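Local atomic coordinates of 2,3-dihydroxybenzoate-AMP ligase (PDB entry 1MDB), a protein that belongs to the ANL clan of AMP-binding enzymes, in which a large N-terminal region is followed by a smaller C-terminal domain. Residues V184-L189 against I200-D205; V217-H222 against T340-P345; R270-I275 against L297-V302; P453-A458 against V474-R479. All blocks are in the same frame, centred on the assembly; numbering follows the deposited sequence.

Contact 1 (V184-L189 against I200-D205); sequences VAFLQL and IPRTHD
Ala185 N donates to Arg202 O at 2.7 Å, and Phe186 N adds a weak bond of 3.4 Å to the same Arg202 O. Two consecutive residues facing one make a classic beta bulge. Beyond it Arg202 N bonds Phe186 O, and Gln188 and Ile200 exchange two short backbone bonds. The strands are the arms of a beta hairpin, and the glycine- and serine-rich loop joining them is consistent with the P-loop of AMP-binding enzymes; the Ile200 side chain is about 6 Å from the bound AMP. Among ring contacts, Ala185 CB lies 3.6 Å from the centroid of the His204 ring, 12° off its normal, a CH-pi contact. A water in that ring's plane joins His204 NE2 to Val184 O. Side chains meet on both faces: the Phe186 ring lies beside the aliphatic part of Arg202, CE1 to CB 3.5 Å, while bends at chi2 (-54°) and chi3 (-69°) carry the guanidinium off to a salt bridge with Asp206. On the other face the apolar pair Leu187 CD2 and Pro201 CG meets at 3.8 Å.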
loop_
_atom_site.group_PDB
_atom_site.type_symbol
_atom_site.label_atom_id
_atom_site.label_comp_id
_atom_site.label_asym_id
_atom_site.label_seq_id
_atom_site.Cartn_x
_atom_site.Cartn_y
_atom_site.Cartn_z
ATOM N N VAL A 184 18.386 -0.880 -9.686
ATOM C CA VAL A 184 17.367 -0.660 -8.674
ATOM C C VAL A 184 16.800 0.700 -9.061
ATOM O O VAL A 184 17.555 1.618 -9.382
ATOM C CB VAL A 184 17.967 -0.557 -7.256
ATOM C CG1 VAL A 184 16.904 -0.070 -6.285
ATOM C CG2 VAL A 184 18.516 -1.921 -6.814
ATOM N N ALA A 185 15.481 0.831 -9.049
ATOM C CA ALA A 185 14.846 2.093 -9.418
ATOM C C ALA A 185 14.458 2.934 -8.203
ATOM O O ALA A 185 14.390 4.165 -8.280
ATOM C CB ALA A 185 13.614 1.809 -10.264
ATOM N N PHE A 186 14.194 2.268 -7.084
ATOM C CA PHE A 186 13.793 2.967 -5.868
ATOM C C PHE A 186 13.708 2.017 -4.681
ATOM O O PHE A 186 13.786 0.799 -4.842
ATOM C CB PHE A 186 12.425 3.624 -6.081
ATOM C CG PHE A 186 11.313 2.641 -6.349
ATOM C CD1 PHE A 186 10.847 1.798 -5.345
ATOM C CD2 PHE A 186 10.736 2.553 -7.611
ATOM C CE1 PHE A 186 9.827 0.882 -5.591
ATOM C CE2 PHE A 186 9.718 1.644 -7.870
ATOM C CZ PHE A 186 9.262 0.805 -6.856
ATOM N N LEU A 187 13.516 2.582 -3.493
ATOM C CA LEU A 187 13.384 1.779 -2.295
ATOM C C LEU A 187 12.015 2.035 -1.677
ATOM O O LEU A 187 11.667 3.175 -1.369
ATOM C CB LEU A 187 14.493 2.125 -1.283
ATOM C CG LEU A 187 15.935 2.041 -1.800
ATOM C CD1 LEU A 187 16.911 2.376 -0.683
ATOM C CD2 LEU A 187 16.200 0.646 -2.331
ATOM N N GLN A 188 11.239 0.970 -1.511
ATOM C CA GLN A 188 9.911 1.063 -0.912
ATOM C C GLN A 188 10.013 0.722 0.561
ATOM O O GLN A 188 11.077 0.310 1.032
ATOM C CB GLN A 188 8.940 0.100 -1.608
ATOM C CG GLN A 188 7.981 0.770 -2.573
ATOM C CD GLN A 188 6.945 1.650 -1.877
ATOM O OE1 GLN A 188 6.096 2.247 -2.531
ATOM N NE2 GLN A 188 7.012 1.733 -0.551
ATOM N N LEU A 189 8.920 0.892 1.296
ATOM C CA LEU A 189 8.932 0.577 2.729
ATOM C C LEU A 189 8.081 -0.673 2.995
ATOM O O LEU A 189 7.058 -0.856 2.356
ATOM C CB LEU A 189 8.361 1.757 3.533
ATOM C CG LEU A 189 8.989 3.152 3.393
ATOM C CD1 LEU A 189 8.304 4.088 4.373
ATOM C CD2 LEU A 189 10.481 3.112 3.676
ATOM N N ILE A 200 12.853 -1.710 0.797
ATOM C CA ILE A 200 12.672 -2.682 -0.279
ATOM C C ILE A 200 13.158 -2.213 -1.655
ATOM O O ILE A 200 12.562 -1.327 -2.270
ATOM C CB ILE A 200 11.178 -3.061 -0.374
ATOM C CG1 ILE A 200 10.756 -3.780 0.910
ATOM C CG2 ILE A 200 10.915 -3.922 -1.620
ATOM C CD1 ILE A 200 9.250 -3.854 1.131
ATOM N N PRO A 201 14.252 -2.803 -2.155
ATOM C CA PRO A 201 14.762 -2.404 -3.468
ATOM C C PRO A 201 13.905 -2.994 -4.589
ATOM O O PRO A 201 13.621 -4.192 -4.579
ATOM C CB PRO A 201 16.169 -3.000 -3.492
ATOM C CG PRO A 201 16.529 -3.144 -2.064
ATOM C CD PRO A 201 15.239 -3.640 -1.460
ATOM N N ARG A 202 13.475 -2.161 -5.532
ATOM C CA ARG A 202 12.701 -2.644 -6.684
ATOM C C ARG A 202 13.427 -2.134 -7.931
ATOM O O ARG A 202 13.871 -0.980 -7.971
ATOM C CB ARG A 202 11.254 -2.121 -6.670
ATOM C CG ARG A 202 10.391 -2.567 -5.479
ATOM C CD ARG A 202 10.360 -4.085 -5.300
ATOM N NE ARG A 202 9.636 -4.770 -6.368
ATOM C CZ ARG A 202 8.317 -4.889 -6.422
ATOM N NH1 ARG A 202 7.564 -4.374 -5.456
ATOM N NH2 ARG A 202 7.748 -5.508 -7.453
ATOM N N THR A 203 13.585 -2.999 -8.929
ATOM C CA THR A 203 14.264 -2.621 -10.167
ATOM C C THR A 203 13.207 -2.206 -11.194
ATOM O O THR A 203 12.022 -2.489 -11.017
ATOM C CB THR A 203 15.103 -3.803 -10.749
ATOM O OG1 THR A 203 14.227 -4.859 -11.170
ATOM C CG2 THR A 203 16.077 -4.355 -9.691
ATOM N N HIS A 204 13.642 -1.525 -12.250
ATOM C CA HIS A 204 12.741 -1.076 -13.302
ATOM C C HIS A 204 12.034 -2.281 -13.908
ATOM O O HIS A 204 10.811 -2.296 -14.042
ATOM C CB HIS A 204 13.515 -0.350 -14.418
ATOM C CG HIS A 204 14.276 0.859 -13.959
ATOM N ND1 HIS A 204 13.865 2.147 -14.233
ATOM C CD2 HIS A 204 15.432 0.974 -13.267
ATOM C CE1 HIS A 204 14.736 3.003 -13.730
ATOM N NE2 HIS A 204 15.698 2.317 -13.138
ATOM N N ASP A 205 12.810 -3.295 -14.282
ATOM C CA ASP A 205 12.238 -4.496 -14.887
ATOM C C ASP A 205 11.202 -5.218 -14.032
ATOM O O ASP A 205 10.096 -5.502 -14.499
ATOM C CB ASP A 205 13.337 -5.504 -15.255
ATOM C CG ASP A 205 13.931 -5.245 -16.624
ATOM O OD1 ASP A 205 13.150 -4.987 -17.568
ATOM O OD2 ASP A 205 15.171 -5.309 -16.759
HETATM O O HOH W 1 17.730 3.742 -11.470
#

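Contact 2 (V217-H222 against T340-P345); sequences VCWLDH and TRLDDP
Arg341, first along 340-345 to touch the other segment, meets the C-terminal end of helix 204-218, where Trp219 leaves the helix with positive phi in a Schellman motif. Arg341 CD lies 3.6 Å from Val217 CG1, and this methyl sits over one face of the guanidinium; the Arg341 NH2 group is taken up by Pro356 O. The next residue, Leu342, is bridged to the helix by a water that donates to Val217 O at 2.8 Å and accepts from Leu342 N at 2.6 Å. Its side chain makes most of the packing. Leu342 CB stands 3.7 Å from the centroid of the six-membered ring of Trp219, only 7° off the ring normal, a CH-pi contact. With CG opposite the carbonyl carbon (chi1 -59°), the chain slides back along the indole, so that Leu342 CD1 covers Trp219 CD2 at 3.5 Å and also comes within 3.2 Å of Cys218 O. Asp343 then flanks the same indole: its OD2 lies in the ring plane, at the edge, 3.7 Å from Trp219 CZ2, with the carboxylate almost perpendicular to the ring. Asp344 ends a type I turn begun at Arg341, and its OD1, which also binds Tyr422 OH, accepts a 2.8 Å bond from Arg341 N, met from above the carboxylate plane, 58° out of it.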
loop_
_atom_site.group_PDB
_atom_site.type_symbol
_atom_site.label_atom_id
_atom_site.label_comp_id
_atom_site.label_asym_id
_atom_site.label_seq_id
_atom_site.Cartn_x
_atom_site.Cartn_y
_atom_site.Cartn_z
ATOM N N VAL A 217 -4.777 -7.479 -15.585
ATOM C CA VAL A 217 -5.745 -8.050 -14.646
ATOM C C VAL A 217 -6.851 -7.067 -14.248
ATOM O O VAL A 217 -7.966 -7.480 -13.954
ATOM C CB VAL A 217 -5.062 -8.543 -13.344
ATOM C CG1 VAL A 217 -6.110 -9.074 -12.375
ATOM C CG2 VAL A 217 -4.062 -9.627 -13.659
ATOM N N CYS A 218 -6.552 -5.771 -14.246
ATOM C CA CYS A 218 -7.545 -4.777 -13.849
ATOM C C CYS A 218 -8.250 -4.059 -15.013
ATOM O O CYS A 218 -9.051 -3.151 -14.801
ATOM C CB CYS A 218 -6.894 -3.754 -12.902
ATOM S SG CYS A 218 -6.288 -4.485 -11.336
ATOM N N TRP A 219 -7.944 -4.473 -16.238
ATOM C CA TRP A 219 -8.556 -3.908 -17.437
ATOM C C TRP A 219 -8.388 -2.393 -17.606
ATOM O O TRP A 219 -9.323 -1.714 -18.027
ATOM C CB TRP A 219 -10.058 -4.256 -17.474
ATOM C CG TRP A 219 -10.358 -5.734 -17.443
ATOM C CD1 TRP A 219 -9.457 -6.756 -17.507
ATOM C CD2 TRP A 219 -11.650 -6.349 -17.312
ATOM N NE1 TRP A 219 -10.102 -7.969 -17.417
ATOM C CE2 TRP A 219 -11.449 -7.746 -17.297
ATOM C CE3 TRP A 219 -12.958 -5.851 -17.205
ATOM C CZ2 TRP A 219 -12.509 -8.655 -17.174
ATOM C CZ3 TRP A 219 -14.012 -6.755 -17.085
ATOM C CH2 TRP A 219 -13.777 -8.143 -17.071
ATOM N N LEU A 220 -7.212 -1.861 -17.294
ATOM C CA LEU A 220 -7.001 -0.423 -17.446
ATOM C C LEU A 220 -6.707 -0.051 -18.899
ATOM O O LEU A 220 -6.029 -0.793 -19.615
ATOM C CB LEU A 220 -5.831 0.063 -16.580
ATOM C CG LEU A 220 -5.884 -0.075 -15.058
ATOM C CD1 LEU A 220 -4.751 0.759 -14.455
ATOM C CD2 LEU A 220 -7.235 0.394 -14.528
ATOM N N ASP A 221 -7.216 1.098 -19.331
ATOM C CA ASP A 221 -6.958 1.567 -20.685
ATOM C C ASP A 221 -7.099 3.074 -20.778
ATOM O O ASP A 221 -7.215 3.760 -19.764
ATOM C CB ASP A 221 -7.891 0.897 -21.697
ATOM C CG ASP A 221 -9.352 1.142 -21.403
ATOM O OD1 ASP A 221 -9.689 2.205 -20.840
ATOM O OD2 ASP A 221 -10.174 0.271 -21.762
ATOM N N HIS A 222 -7.097 3.587 -22.002
ATOM C CA HIS A 222 -7.217 5.023 -22.211
ATOM C C HIS A 222 -8.442 5.616 -21.522
ATOM O O HIS A 222 -8.454 6.796 -21.181
ATOM C CB HIS A 222 -7.267 5.345 -23.712
ATOM C CG HIS A 222 -8.483 4.823 -24.409
ATOM N ND1 HIS A 222 -8.735 3.476 -24.557
ATOM C CD2 HIS A 222 -9.509 5.467 -25.014
ATOM C CE1 HIS A 222 -9.863 3.312 -25.225
ATOM N NE2 HIS A 222 -10.352 4.504 -25.515
ATOM N N THR A 340 -8.984 -10.490 -7.132
ATOM C CA THR A 340 -10.129 -11.291 -7.535
ATOM C C THR A 340 -10.271 -10.761 -8.964
ATOM O O THR A 340 -9.996 -9.578 -9.213
ATOM C CB THR A 340 -11.405 -10.956 -6.734
ATOM O OG1 THR A 340 -11.612 -9.540 -6.717
ATOM C CG2 THR A 340 -11.292 -11.480 -5.314
ATOM N N ARG A 341 -10.649 -11.610 -9.913
ATOM C CA ARG A 341 -10.771 -11.138 -11.290
ATOM C C ARG A 341 -12.060 -10.360 -11.488
ATOM O O ARG A 341 -13.067 -10.639 -10.846
ATOM C CB ARG A 341 -10.671 -12.308 -12.270
ATOM C CG ARG A 341 -9.310 -13.012 -12.234
ATOM C CD ARG A 341 -8.154 -12.031 -12.473
ATOM N NE ARG A 341 -6.862 -12.698 -12.648
ATOM C CZ ARG A 341 -6.061 -13.082 -11.659
ATOM N NH1 ARG A 341 -6.401 -12.869 -10.391
ATOM N NH2 ARG A 341 -4.912 -13.685 -11.940
ATOM N N LEU A 342 -12.020 -9.371 -12.375
ATOM C CA LEU A 342 -13.175 -8.518 -12.627
ATOM C C LEU A 342 -14.415 -9.227 -13.187
ATOM O O LEU A 342 -15.532 -8.711 -13.078
ATOM C CB LEU A 342 -12.760 -7.354 -13.537
ATOM C CG LEU A 342 -11.644 -6.470 -12.958
ATOM C CD1 LEU A 342 -11.234 -5.396 -13.968
ATOM C CD2 LEU A 342 -12.118 -5.826 -11.659
ATOM N N ASP A 343 -14.226 -10.406 -13.769
ATOM C CA ASP A 343 -15.341 -11.175 -14.311
ATOM C C ASP A 343 -15.550 -12.457 -13.506
ATOM O O ASP A 343 -15.999 -13.473 -14.042
ATOM C CB ASP A 343 -15.091 -11.536 -15.777
ATOM C CG ASP A 343 -13.754 -12.213 -15.991
ATOM O OD1 ASP A 343 -13.138 -12.658 -14.997
ATOM O OD2 ASP A 343 -13.320 -12.306 -17.161
ATOM N N ASP A 344 -15.209 -12.409 -12.221
ATOM C CA ASP A 344 -15.362 -13.555 -11.330
ATOM C C ASP A 344 -16.758 -13.567 -10.721
ATOM O O ASP A 344 -17.437 -12.541 -10.684
ATOM C CB ASP A 344 -14.330 -13.483 -10.195
ATOM C CG ASP A 344 -13.032 -14.174 -10.540
ATOM O OD1 ASP A 344 -12.050 -14.008 -9.781
ATOM O OD2 ASP A 344 -12.996 -14.888 -11.563
ATOM N N PRO A 345 -17.209 -14.737 -10.239
ATOM C CA PRO A 345 -18.536 -14.845 -9.623
ATOM C C PRO A 345 -18.579 -13.984 -8.363
ATOM O O PRO A 345 -17.554 -13.804 -7.704
ATOM C CB PRO A 345 -18.644 -16.335 -9.298
ATOM C CG PRO A 345 -17.801 -16.974 -10.362
ATOM C CD PRO A 345 -16.600 -16.067 -10.414
HETATM O O HOH W 2 -9.933 -9.500 -13.950
#

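Contact 3 (R270-I275 against L297-V302); sequences REKVTI and LSSLQV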
loop_
_atom_site.group_PDB
_atom_site.type_symbol
_atom_site.label_atom_id
_atom_site.label_comp_id
_atom_site.label_asym_id
_atom_site.label_seq_id
_atom_site.Cartn_x
_atom_site.Cartn_y
_atom_site.Cartn_z
ATOM N N ARG A 270 -17.698 14.692 -10.560
ATOM C CA ARG A 270 -17.192 15.727 -11.451
ATOM C C ARG A 270 -16.260 15.170 -12.522
ATOM O O ARG A 270 -16.438 15.442 -13.706
ATOM C CB ARG A 270 -16.464 16.817 -10.651
ATOM C CG ARG A 270 -15.828 17.883 -11.530
ATOM C CD ARG A 270 -15.159 18.978 -10.714
ATOM N NE ARG A 270 -14.414 19.892 -11.578
ATOM C CZ ARG A 270 -13.803 21.001 -11.165
ATOM N NH1 ARG A 270 -13.840 21.359 -9.885
ATOM N NH2 ARG A 270 -13.150 21.757 -12.036
ATOM N N GLU A 271 -15.277 14.377 -12.110
ATOM C CA GLU A 271 -14.315 13.810 -13.052
ATOM C C GLU A 271 -14.739 12.485 -13.662
ATOM O O GLU A 271 -14.079 11.970 -14.570
ATOM C CB GLU A 271 -12.968 13.622 -12.361
ATOM C CG GLU A 271 -12.413 14.894 -11.779
ATOM C CD GLU A 271 -12.253 15.978 -12.832
ATOM O OE1 GLU A 271 -11.936 15.642 -13.996
ATOM O OE2 GLU A 271 -12.436 17.162 -12.493
ATOM N N LYS A 272 -15.831 11.925 -13.156
ATOM C CA LYS A 272 -16.324 10.640 -13.652
ATOM C C LYS A 272 -15.293 9.525 -13.516
ATOM O O LYS A 272 -14.927 8.863 -14.484
ATOM C CB LYS A 272 -16.789 10.774 -15.106
ATOM C CG LYS A 272 -18.225 11.258 -15.197
ATOM C CD LYS A 272 -18.583 11.776 -16.566
ATOM C CE LYS A 272 -20.008 12.296 -16.543
ATOM N NZ LYS A 272 -20.253 13.140 -15.330
ATOM N N VAL A 273 -14.833 9.327 -12.287
ATOM C CA VAL A 273 -13.864 8.288 -11.976
ATOM C C VAL A 273 -14.448 6.897 -12.241
ATOM O O VAL A 273 -15.581 6.606 -11.859
ATOM C CB VAL A 273 -13.449 8.366 -10.496
ATOM C CG1 VAL A 273 -12.381 7.327 -10.206
ATOM C CG2 VAL A 273 -12.957 9.769 -10.162
ATOM N N THR A 274 -13.664 6.042 -12.889
ATOM C CA THR A 274 -14.080 4.679 -13.206
ATOM C C THR A 274 -13.523 3.646 -12.224
ATOM O O THR A 274 -13.963 2.493 -12.209
ATOM C CB THR A 274 -13.613 4.269 -14.607
ATOM O OG1 THR A 274 -12.180 4.274 -14.655
ATOM C CG2 THR A 274 -14.179 5.224 -15.656
ATOM N N ILE A 275 -12.553 4.055 -11.411
ATOM C CA ILE A 275 -11.945 3.134 -10.448
ATOM C C ILE A 275 -11.169 3.837 -9.335
ATOM O O ILE A 275 -10.498 4.841 -9.581
ATOM C CB ILE A 275 -10.975 2.161 -11.158
ATOM C CG1 ILE A 275 -10.289 1.257 -10.125
ATOM C CG2 ILE A 275 -9.947 2.956 -11.963
ATOM C CD1 ILE A 275 -9.263 0.287 -10.713
ATOM N N LEU A 297 -22.087 8.690 -7.893
ATOM C CA LEU A 297 -20.901 7.854 -8.041
ATOM C C LEU A 297 -21.111 6.820 -9.125
ATOM O O LEU A 297 -20.363 5.847 -9.224
ATOM C CB LEU A 297 -20.604 7.147 -6.721
ATOM C CG LEU A 297 -20.681 8.022 -5.466
ATOM C CD1 LEU A 297 -20.285 7.197 -4.251
ATOM C CD2 LEU A 297 -19.766 9.235 -5.616
ATOM N N SER A 298 -22.138 7.050 -9.934
ATOM C CA SER A 298 -22.525 6.165 -11.031
ATOM C C SER A 298 -21.442 5.790 -12.046
ATOM O O SER A 298 -21.492 4.712 -12.632
ATOM C CB SER A 298 -23.717 6.782 -11.774
ATOM O OG SER A 298 -23.910 6.162 -13.027
ATOM N N SER A 299 -20.479 6.672 -12.276
ATOM C CA SER A 299 -19.416 6.382 -13.239
ATOM C C SER A 299 -18.464 5.297 -12.733
ATOM O O SER A 299 -17.687 4.717 -13.497
ATOM C CB SER A 299 -18.618 7.649 -13.530
ATOM O OG SER A 299 -18.067 8.183 -12.334
ATOM N N LEU A 300 -18.528 5.021 -11.438
ATOM C CA LEU A 300 -17.655 4.019 -10.841
ATOM C C LEU A 300 -17.910 2.619 -11.413
ATOM O O LEU A 300 -19.041 2.127 -11.399
ATOM C CB LEU A 300 -17.854 4.027 -9.324
ATOM C CG LEU A 300 -16.642 3.784 -8.425
ATOM C CD1 LEU A 300 -15.495 4.699 -8.828
ATOM C CD2 LEU A 300 -17.043 4.028 -6.986
ATOM N N GLN A 301 -16.854 1.988 -11.923
ATOM C CA GLN A 301 -16.943 0.645 -12.491
ATOM C C GLN A 301 -16.275 -0.412 -11.606
ATOM O O GLN A 301 -16.705 -1.565 -11.567
ATOM C CB GLN A 301 -16.279 0.617 -13.870
ATOM C CG GLN A 301 -17.049 1.345 -14.963
ATOM C CD GLN A 301 -16.207 1.555 -16.201
ATOM O OE1 GLN A 301 -15.594 0.620 -16.708
ATOM N NE2 GLN A 301 -16.169 2.785 -16.694
ATOM N N VAL A 302 -15.218 -0.012 -10.902
ATOM C CA VAL A 302 -14.471 -0.920 -10.036
ATOM C C VAL A 302 -14.023 -0.238 -8.752
ATOM O O VAL A 302 -13.431 0.840 -8.782
ATOM C CB VAL A 302 -13.206 -1.457 -10.745
ATOM C CG1 VAL A 302 -12.379 -2.302 -9.781
ATOM C CG2 VAL A 302 -13.602 -2.271 -11.966
#
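Thr274 O takes two backbone hydrogen bonds, from Gln301 N at 2.9 Å and from Val302 N at 3.1 Å, both arriving from the same face of its carbonyl plane. One residue back, Ser299 OG donates to Val273 O at 3.0 Å, from 39° above the plane of that carbonyl. The hydroxyl reaches it because chi1 of 58° places OG between the serine's own N and carbonyl carbon; the serine sits within a type I turn from Leu297 to Leu300. The touching parts run only 4° apart and lead into strands 275-278 and 302-306, parallel neighbours in the large mixed sheet; with helix 280-292 between them they form a beta-alpha-beta crossover. Ile275 and Val302 are the first bridged pair, their side chains side by side, with Ile275 CG1 4.0 Å from Val302 CB. Further out, Gln301 lies alongside Thr274, NE2 against CG2 at 3.3 Å, while Thr274 OG1 turns to Val225 N on the neighbouring strand. Lys272 CB rests on Ser299 CB at 3.9 Å. Backbone carbonyls are thus the main acceptors, and Thr274 O, which accepts two N-H groups, with the serine hydroxyl behind it, probably helps to set the alignment in which the two strands begin.

Contact 4 (P453-A458 against V474-R479); sequences PAVHDA and VFIIPR
Arg479 N donates to Ala454 O at 2.9 Å, well above the carbonyl plane, and opens a set of three firm backbone bonds. His456 N meets Ile477 O at 2.8 Å almost head-on to the carbonyl, and Ile477 N returns a nearly straight bond of 3.0 Å to Asp457 O. His456 and Asp457 therefore both face Ile477, a classic beta bulge at the corner where the chain turns, in the hairpin of strands 455-465 and 469-478 of the C-terminal domain. The Arg479 side chain wraps this corner. It starts extended, CG anti to the backbone N (chi1 176°), then bends at chi3 (-61°), laying one guanidinium face over His456 CA; Arg479 NH2 makes just a weak bond of 3.3 Å to Val455 O. On the apolar face Ala458 CB presses on Ile476 CD1 at 3.4 Å, tighter than usual van der Waals contact, and Val455 CG2 crosses Ile476 CG2 at 3.8 Å. Leu449 of helix 442-449 touches both Ala458 and Ile476. Further along, Asp457 OD1 accepts from Ala458 N at 2.7 Å, from 42° above the carboxylate plane. A charged partner of the guanidinium lies outside the hairpin: Arg479 NH1 forms a salt bridge with Asp288 of helix 280-292. Backbone bonds thus hold the corner itself, while the arginine's charge ties it to the AMP-binding region.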
loop_
_atom_site.group_PDB
_atom_site.type_symbol
_atom_site.label_atom_id
_atom_site.label_comp_id
_atom_site.label_asym_id
_atom_site.label_seq_id
_atom_site.Cartn_x
_atom_site.Cartn_y
_atom_site.Cartn_z
ATOM N N PRO A 453 -26.353 -4.485 13.717
ATOM C CA PRO A 453 -26.841 -3.154 13.331
ATOM C C PRO A 453 -26.216 -1.955 14.050
ATOM O O PRO A 453 -26.330 -0.830 13.579
ATOM C CB PRO A 453 -28.344 -3.252 13.591
ATOM C CG PRO A 453 -28.629 -4.683 13.323
ATOM C CD PRO A 453 -27.486 -5.374 14.029
ATOM N N ALA A 454 -25.558 -2.179 15.179
ATOM C CA ALA A 454 -24.956 -1.062 15.905
ATOM C C ALA A 454 -23.437 -1.019 15.784
ATOM O O ALA A 454 -22.771 -0.264 16.488
ATOM C CB ALA A 454 -25.357 -1.118 17.369
ATOM N N VAL A 455 -22.889 -1.819 14.877
ATOM C CA VAL A 455 -21.448 -1.867 14.695
ATOM C C VAL A 455 -21.013 -1.269 13.362
ATOM O O VAL A 455 -21.439 -1.718 12.297
ATOM C CB VAL A 455 -20.937 -3.330 14.811
ATOM C CG1 VAL A 455 -19.477 -3.436 14.371
ATOM C CG2 VAL A 455 -21.090 -3.805 16.247
ATOM N N HIS A 456 -20.176 -0.238 13.433
ATOM C CA HIS A 456 -19.655 0.407 12.235
ATOM C C HIS A 456 -18.442 -0.398 11.781
ATOM O O HIS A 456 -18.281 -0.675 10.594
ATOM C CB HIS A 456 -19.256 1.861 12.526
ATOM C CG HIS A 456 -18.469 2.499 11.421
ATOM N ND1 HIS A 456 -17.090 2.500 11.394
ATOM C CD2 HIS A 456 -18.865 3.094 10.271
ATOM C CE1 HIS A 456 -16.672 3.066 10.275
ATOM N NE2 HIS A 456 -17.730 3.434 9.576
ATOM N N ASP A 457 -17.588 -0.770 12.732
ATOM C CA ASP A 457 -16.412 -1.576 12.428
ATOM C C ASP A 457 -15.933 -2.260 13.694
ATOM O O ASP A 457 -16.304 -1.862 14.805
ATOM C CB ASP A 457 -15.284 -0.722 11.848
ATOM C CG ASP A 457 -14.324 -1.541 11.008
ATOM O OD1 ASP A 457 -14.514 -2.779 10.936
ATOM O OD2 ASP A 457 -13.386 -0.957 10.419
ATOM N N ALA A 458 -15.091 -3.275 13.532
ATOM C CA ALA A 458 -14.598 -4.028 14.680
ATOM C C ALA A 458 -13.188 -4.550 14.480
ATOM O O ALA A 458 -12.851 -5.040 13.409
ATOM C CB ALA A 458 -15.545 -5.206 14.970
ATOM N N VAL A 474 -12.181 -6.941 21.850
ATOM C CA VAL A 474 -12.599 -6.412 20.554
ATOM C C VAL A 474 -12.936 -4.933 20.662
ATOM O O VAL A 474 -13.748 -4.527 21.497
ATOM C CB VAL A 474 -13.844 -7.150 19.970
ATOM C CG1 VAL A 474 -15.057 -7.008 20.895
ATOM C CG2 VAL A 474 -14.175 -6.574 18.612
ATOM N N PHE A 475 -12.298 -4.113 19.835
ATOM C CA PHE A 475 -12.601 -2.688 19.848
ATOM C C PHE A 475 -13.723 -2.481 18.838
ATOM O O PHE A 475 -13.630 -2.905 17.695
ATOM C CB PHE A 475 -11.367 -1.865 19.471
ATOM C CG PHE A 475 -10.320 -1.827 20.543
ATOM C CD1 PHE A 475 -9.508 -2.932 20.783
ATOM C CD2 PHE A 475 -10.155 -0.685 21.333
ATOM C CE1 PHE A 475 -8.544 -2.908 21.796
ATOM C CE2 PHE A 475 -9.194 -0.648 22.351
ATOM C CZ PHE A 475 -8.391 -1.759 22.582
ATOM N N ILE A 476 -14.800 -1.853 19.280
ATOM C CA ILE A 476 -15.946 -1.608 18.420
ATOM C C ILE A 476 -16.167 -0.109 18.205
ATOM O O ILE A 476 -16.058 0.687 19.142
ATOM C CB ILE A 476 -17.236 -2.180 19.054
ATOM C CG1 ILE A 476 -17.112 -3.698 19.247
ATOM C CG2 ILE A 476 -18.437 -1.821 18.202
ATOM C CD1 ILE A 476 -17.051 -4.495 17.951
ATOM N N ILE A 477 -16.452 0.269 16.966
ATOM C CA ILE A 477 -16.768 1.652 16.645
ATOM C C ILE A 477 -18.280 1.601 16.467
ATOM O O ILE A 477 -18.782 0.993 15.519
ATOM C CB ILE A 477 -16.100 2.117 15.338
ATOM C CG1 ILE A 477 -14.583 2.237 15.538
ATOM C CG2 ILE A 477 -16.681 3.460 14.918
ATOM C CD1 ILE A 477 -13.804 2.549 14.263
ATOM N N PRO A 478 -19.027 2.213 17.402
ATOM C CA PRO A 478 -20.491 2.254 17.391
ATOM C C PRO A 478 -21.082 2.961 16.185
ATOM O O PRO A 478 -20.592 4.006 15.768
ATOM C CB PRO A 478 -20.828 2.993 18.686
ATOM C CG PRO A 478 -19.632 2.780 19.547
ATOM C CD PRO A 478 -18.505 2.932 18.574
ATOM N N ARG A 479 -22.132 2.383 15.619
ATOM C CA ARG A 479 -22.804 3.002 14.487
ATOM C C ARG A 479 -23.892 3.846 15.131
ATOM O O ARG A 479 -25.081 3.565 14.985
ATOM C CB ARG A 479 -23.427 1.942 13.583
ATOM C CG ARG A 479 -24.225 2.511 12.431
ATOM C CD ARG A 479 -24.787 1.399 11.569
ATOM N NE ARG A 479 -23.732 0.579 10.985
ATOM C CZ ARG A 479 -22.785 1.047 10.179
ATOM N NH1 ARG A 479 -22.761 2.337 9.861
ATOM N NH2 ARG A 479 -21.866 0.229 9.689
#

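Contact 1 is wholly buried; contacts 2, 3 and 4 each include exposed residues. Contacts 1 and 4 are both hairpins with a classic bulge, yet one belongs to the AMP-binding region and the other to the C-terminal domain, on opposite sides of the chain's centre, 39 Å apart between centres. Contacts 1 and 2 use the two ends of helix 204-218. Contact 2 has a water bridge and indole packing in place of direct bonds, whereas contact 3, between parallel strand beginnings, relies on backbone carbonyls. These two touch, Leu342 CD2 lying 3.9 Å from Val302 CG2. Contact 4 stands about 15 Å from contact 3 at their nearest atoms, but helix 280-292, which follows strand 275-278, also reaches Arg479.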